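Heterokaryon incompatibility protein S (Podospora anserina, PDB 2WVO) drives vegetative incompatibility in fungal cell fusion, triggering a lethal reaction when it meets the prion form [het-s] of an incompatible cell. Local coordinates at residues D152-S155 / L156-I159; K116-P120 / I121-L125. All blocks are in the same frame, centred on the assembly; numbering follows the deposited sequence.

Both contacts are helix starts in the globular domain, which inhibits the protein's own C-terminal prion domain. Along the chain, contact 2 comes first: K116-P120 leads out of the loop after helix 75-104, and I121-L125 forms the opening turns of helix 120-136. Contact 1 follows at the start of helix 153-172, just past the short strand 148-150. The centres of the two contacts lie about 21 Å apart. Their nearest atoms are about 11 Å apart, so they do not touch. Helix 38-59 packs on side chains from both and so links the two helix starts. Contact 1 also reaches the second subunit of the homodimer through K158, whereas no other chain of the assembly touches contact 2.

Contact 1: D152-S155 / L156-I159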
loop_
_atom_site.group_PDB
_atom_site.type_symbol
_atom_site.label_atom_id
_atom_site.label_comp_id
_atom_site.label_asym_id
_atom_site.label_seq_id
_atom_site.Cartn_x
_atom_site.Cartn_y
_atom_site.Cartn_z
ATOM N N ASP A 152 -2.304 15.075 1.995
ATOM C CA ASP A 152 -3.545 14.796 2.705
ATOM C C ASP A 152 -3.402 13.794 3.838
ATOM O O ASP A 152 -2.411 13.062 3.902
ATOM C CB ASP A 152 -4.725 14.516 1.737
ATOM C CG ASP A 152 -4.990 13.046 1.514
ATOM O OD1 ASP A 152 -4.057 12.334 1.090
ATOM O OD2 ASP A 152 -6.147 12.618 1.750
ATOM N N GLY A 153 -4.384 13.817 4.743
ATOM C CA GLY A 153 -4.411 12.994 5.949
ATOM C C GLY A 153 -4.329 11.501 5.719
ATOM O O GLY A 153 -3.577 10.828 6.402
ATOM N N LYS A 154 -5.108 10.986 4.768
ATOM C CA LYS A 154 -5.050 9.575 4.357
ATOM C C LYS A 154 -3.635 9.073 4.081
ATOM O O LYS A 154 -3.284 7.968 4.482
ATOM C CB LYS A 154 -5.895 9.337 3.104
ATOM C CG LYS A 154 -7.390 9.343 3.326
ATOM C CD LYS A 154 -7.859 8.105 4.090
ATOM C CE LYS A 154 -9.299 7.749 3.736
ATOM N NZ LYS A 154 -10.079 8.958 3.370
ATOM N N SER A 155 -2.841 9.876 3.374
ATOM C CA SER A 155 -1.468 9.516 3.004
ATOM C C SER A 155 -0.572 9.291 4.227
ATOM O O SER A 155 0.161 8.304 4.295
ATOM C CB SER A 155 -0.864 10.588 2.096
ATOM O OG SER A 155 -1.752 10.954 1.050
ATOM N N LEU A 156 -0.659 10.217 5.183
ATOM C CA LEU A 156 0.066 10.175 6.459
ATOM C C LEU A 156 -0.377 8.994 7.340
ATOM O O LEU A 156 0.473 8.240 7.824
ATOM C CB LEU A 156 -0.165 11.508 7.197
ATOM C CG LEU A 156 0.484 12.024 8.501
ATOM C CD1 LEU A 156 0.674 10.989 9.611
ATOM C CD2 LEU A 156 1.762 12.801 8.252
ATOM N N GLU A 157 -1.696 8.855 7.547
ATOM C CA GLU A 157 -2.294 7.719 8.276
ATOM C C GLU A 157 -1.760 6.382 7.750
ATOM O O GLU A 157 -1.303 5.547 8.517
ATOM C CB GLU A 157 -3.839 7.735 8.190
ATOM C CG GLU A 157 -4.543 8.877 8.930
ATOM C CD GLU A 157 -6.100 8.819 8.867
ATOM O OE1 GLU A 157 -6.702 8.933 7.771
ATOM O OE2 GLU A 157 -6.732 8.691 9.938
ATOM N N LYS A 158 -1.804 6.204 6.431
ATOM C CA LYS A 158 -1.316 4.991 5.766
ATOM C C LYS A 158 0.140 4.657 6.106
ATOM O O LYS A 158 0.460 3.502 6.421
ATOM C CB LYS A 158 -1.516 5.123 4.248
ATOM C CG LYS A 158 -1.154 3.899 3.405
ATOM C CD LYS A 158 -2.048 3.828 2.152
ATOM C CE LYS A 158 -1.618 4.821 1.075
ATOM N NZ LYS A 158 -2.639 4.989 0.007
ATOM N N ILE A 159 1.021 5.655 6.065
ATOM C CA ILE A 159 2.418 5.436 6.458
ATOM C C ILE A 159 2.552 5.069 7.938
ATOM O O ILE A 159 3.135 4.053 8.303
ATOM C CB ILE A 159 3.301 6.672 6.146
ATOM C CG1 ILE A 159 3.536 6.775 4.636
ATOM C CG2 ILE A 159 4.661 6.612 6.913
ATOM C CD1 ILE A 159 4.048 8.139 4.201
#
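D152 is the N-cap of helix 153-172, and G153 and K154 accept the first i to i+4 bonds, from E157 and K158. E157 N gives a nearly straight hydrogen bond to G153 O, 3.0 Å long with an N-H...O angle of 175°. K158 N bonds K154 O at 3.0 Å. I159 N to S155 O is a weaker bond of the same i to i+4 type.

E157 CG stands anti to its own carbonyl carbon (chi1 -68°). This lays the methylene against the carbonyl of G153, with E157 CG 3.3 Å from G153 O. The chain then runs on extended to the carboxylate, and E157 OE1 comes within 3.9 Å of K154 CD. The two side chains cross obliquely. The charged ends stay apart, with K154 NZ 5.5 Å from E157 OE1, so any attraction is probably modest.

At the cap, S155 OG donates to D152 OD1 at 2.7 Å, nearly along the C-O axis of the carboxylate. This bond between side chains ties the N-cap residue to the first turn and helps fix the carboxylate. L156 and I159 are buried against L150 of strand 148-150 and L45 of helix 38-59. K158 packs on Q162 of the second subunit.

Contact 2: K116-P120 / I121-L125; sequences KDMKP and IGRAL
R123 CG lies anti to the backbone N (chi1 -178°), and the chain bends at chi2 (77°), which carries the arginine back over M118. M118 is extended as far as SD, and the bend at chi3 (-73°) swings the methyl toward R123 CD. M118 CE meets R123 CD at 3.8 Å, and the two side chains cross at about a right angle. Nearer the backbone, M118 CB packs against R123 CB at 4.0 Å. M118 SD lies 4.0 Å from G122 O. M118 meets R123 mainly through the arginine's CB and CD. Further out, R123 NE comes within 4.1 Å of K116 N, obliquely to the guanidinium plane.

This is the N-terminal end of helix 120-136, with K119 at the N-cap and P120 in the first turn. R123 N bonds K119 O at 2.8 Å. A124 N bonds P120 O at 3.0 Å. K119 CG sits between its own N and carbonyl carbon and lies 3.0 Å from G122 N.

M118 is buried, packed on Y38 and E39 of helix 38-59, and E39 also accepts a hydrogen bond from K119 N. K119 and I121 rest on helix 194-204, through I199 and through A195 and S196.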
loop_
_atom_site.group_PDB
_atom_site.type_symbol
_atom_site.label_atom_id
_atom_site.label_comp_id
_atom_site.label_asym_id
_atom_site.label_seq_id
_atom_site.Cartn_x
_atom_site.Cartn_y
_atom_site.Cartn_z
ATOM N N LYS A 116 9.629 25.325 12.367
ATOM C CA LYS A 116 9.374 26.496 13.206
ATOM C C LYS A 116 7.885 26.810 13.403
ATOM O O LYS A 116 7.530 27.512 14.348
ATOM C CB LYS A 116 10.126 27.721 12.666
ATOM C CG LYS A 116 9.810 28.063 11.215
ATOM C CD LYS A 116 10.617 29.249 10.737
ATOM C CE LYS A 116 10.038 29.802 9.449
ATOM N NZ LYS A 116 10.690 31.087 9.074
ATOM N N ASP A 117 7.028 26.289 12.523
ATOM C CA ASP A 117 5.575 26.545 12.574
ATOM C C ASP A 117 4.859 25.841 13.737
ATOM O O ASP A 117 3.770 26.257 14.142
ATOM C CB ASP A 117 4.889 26.165 11.248
ATOM C CG ASP A 117 5.379 26.985 10.059
ATOM O OD1 ASP A 117 5.248 26.500 8.916
ATOM O OD2 ASP A 117 5.879 28.113 10.242
ATOM N N MET A 118 5.467 24.775 14.255
ATOM C CA MET A 118 4.904 23.997 15.364
ATOM C C MET A 118 4.779 24.837 16.623
ATOM O O MET A 118 5.615 25.711 16.862
ATOM C CB MET A 118 5.786 22.771 15.667
ATOM C CG MET A 118 5.561 21.555 14.765
ATOM S SD MET A 118 6.638 20.137 15.130
ATOM C CE MET A 118 8.186 20.762 14.499
ATOM N N LYS A 119 3.739 24.570 17.419
ATOM C CA LYS A 119 3.609 25.099 18.790
ATOM C C LYS A 119 4.922 24.823 19.541
ATOM O O LYS A 119 5.658 23.919 19.152
ATOM C CB LYS A 119 2.452 24.386 19.519
ATOM C CG LYS A 119 2.841 22.987 20.107
ATOM C CD LYS A 119 1.688 22.193 20.740
ATOM C CE LYS A 119 0.860 21.468 19.686
ATOM N NZ LYS A 119 -0.175 20.551 20.218
ATOM N N PRO A 120 5.218 25.583 20.618
ATOM C CA PRO A 120 6.483 25.336 21.328
ATOM C C PRO A 120 6.616 23.929 21.936
ATOM O O PRO A 120 7.727 23.387 21.991
ATOM C CB PRO A 120 6.477 26.398 22.442
ATOM C CG PRO A 120 5.523 27.440 21.977
ATOM C CD PRO A 120 4.462 26.689 21.238
ATOM N N ILE A 121 5.502 23.356 22.388
ATOM C CA ILE A 121 5.514 22.051 23.052
ATOM C C ILE A 121 5.649 20.900 22.058
ATOM O O ILE A 121 6.404 19.953 22.291
ATOM C CB ILE A 121 4.307 21.887 24.011
ATOM C CG1 ILE A 121 4.715 22.374 25.408
ATOM C CG2 ILE A 121 3.822 20.433 24.060
ATOM C CD1 ILE A 121 3.581 22.727 26.314
ATOM N N GLY A 122 4.925 20.994 20.947
ATOM C CA GLY A 122 5.083 20.070 19.839
ATOM C C GLY A 122 6.475 20.189 19.247
ATOM O O GLY A 122 7.098 19.185 18.937
ATOM N N ARG A 123 6.955 21.422 19.102
ATOM C CA ARG A 123 8.291 21.704 18.566
ATOM C C ARG A 123 9.381 21.012 19.391
ATOM O O ARG A 123 10.302 20.425 18.823
ATOM C CB ARG A 123 8.523 23.227 18.508
ATOM C CG ARG A 123 9.861 23.700 17.928
ATOM C CD ARG A 123 9.898 23.602 16.402
ATOM N NE ARG A 123 11.231 23.836 15.840
ATOM C CZ ARG A 123 12.152 22.891 15.649
ATOM N NH1 ARG A 123 11.914 21.623 15.980
ATOM N NH2 ARG A 123 13.330 23.213 15.127
ATOM N N ALA A 124 9.253 21.081 20.722
ATOM C CA ALA A 124 10.231 20.518 21.659
ATOM C C ALA A 124 10.235 18.987 21.705
ATOM O O ALA A 124 11.302 18.369 21.807
ATOM C CB ALA A 124 10.030 21.099 23.061
ATOM N N LEU A 125 9.047 18.385 21.663
ATOM C CA LEU A 125 8.904 16.938 21.537
ATOM C C LEU A 125 9.506 16.431 20.230
ATOM O O LEU A 125 10.178 15.397 20.205
ATOM C CB LEU A 125 7.428 16.552 21.590
ATOM C CG LEU A 125 6.772 15.785 22.744
ATOM C CD1 LEU A 125 7.610 15.700 24.025
ATOM C CD2 LEU A 125 5.387 16.367 23.011
#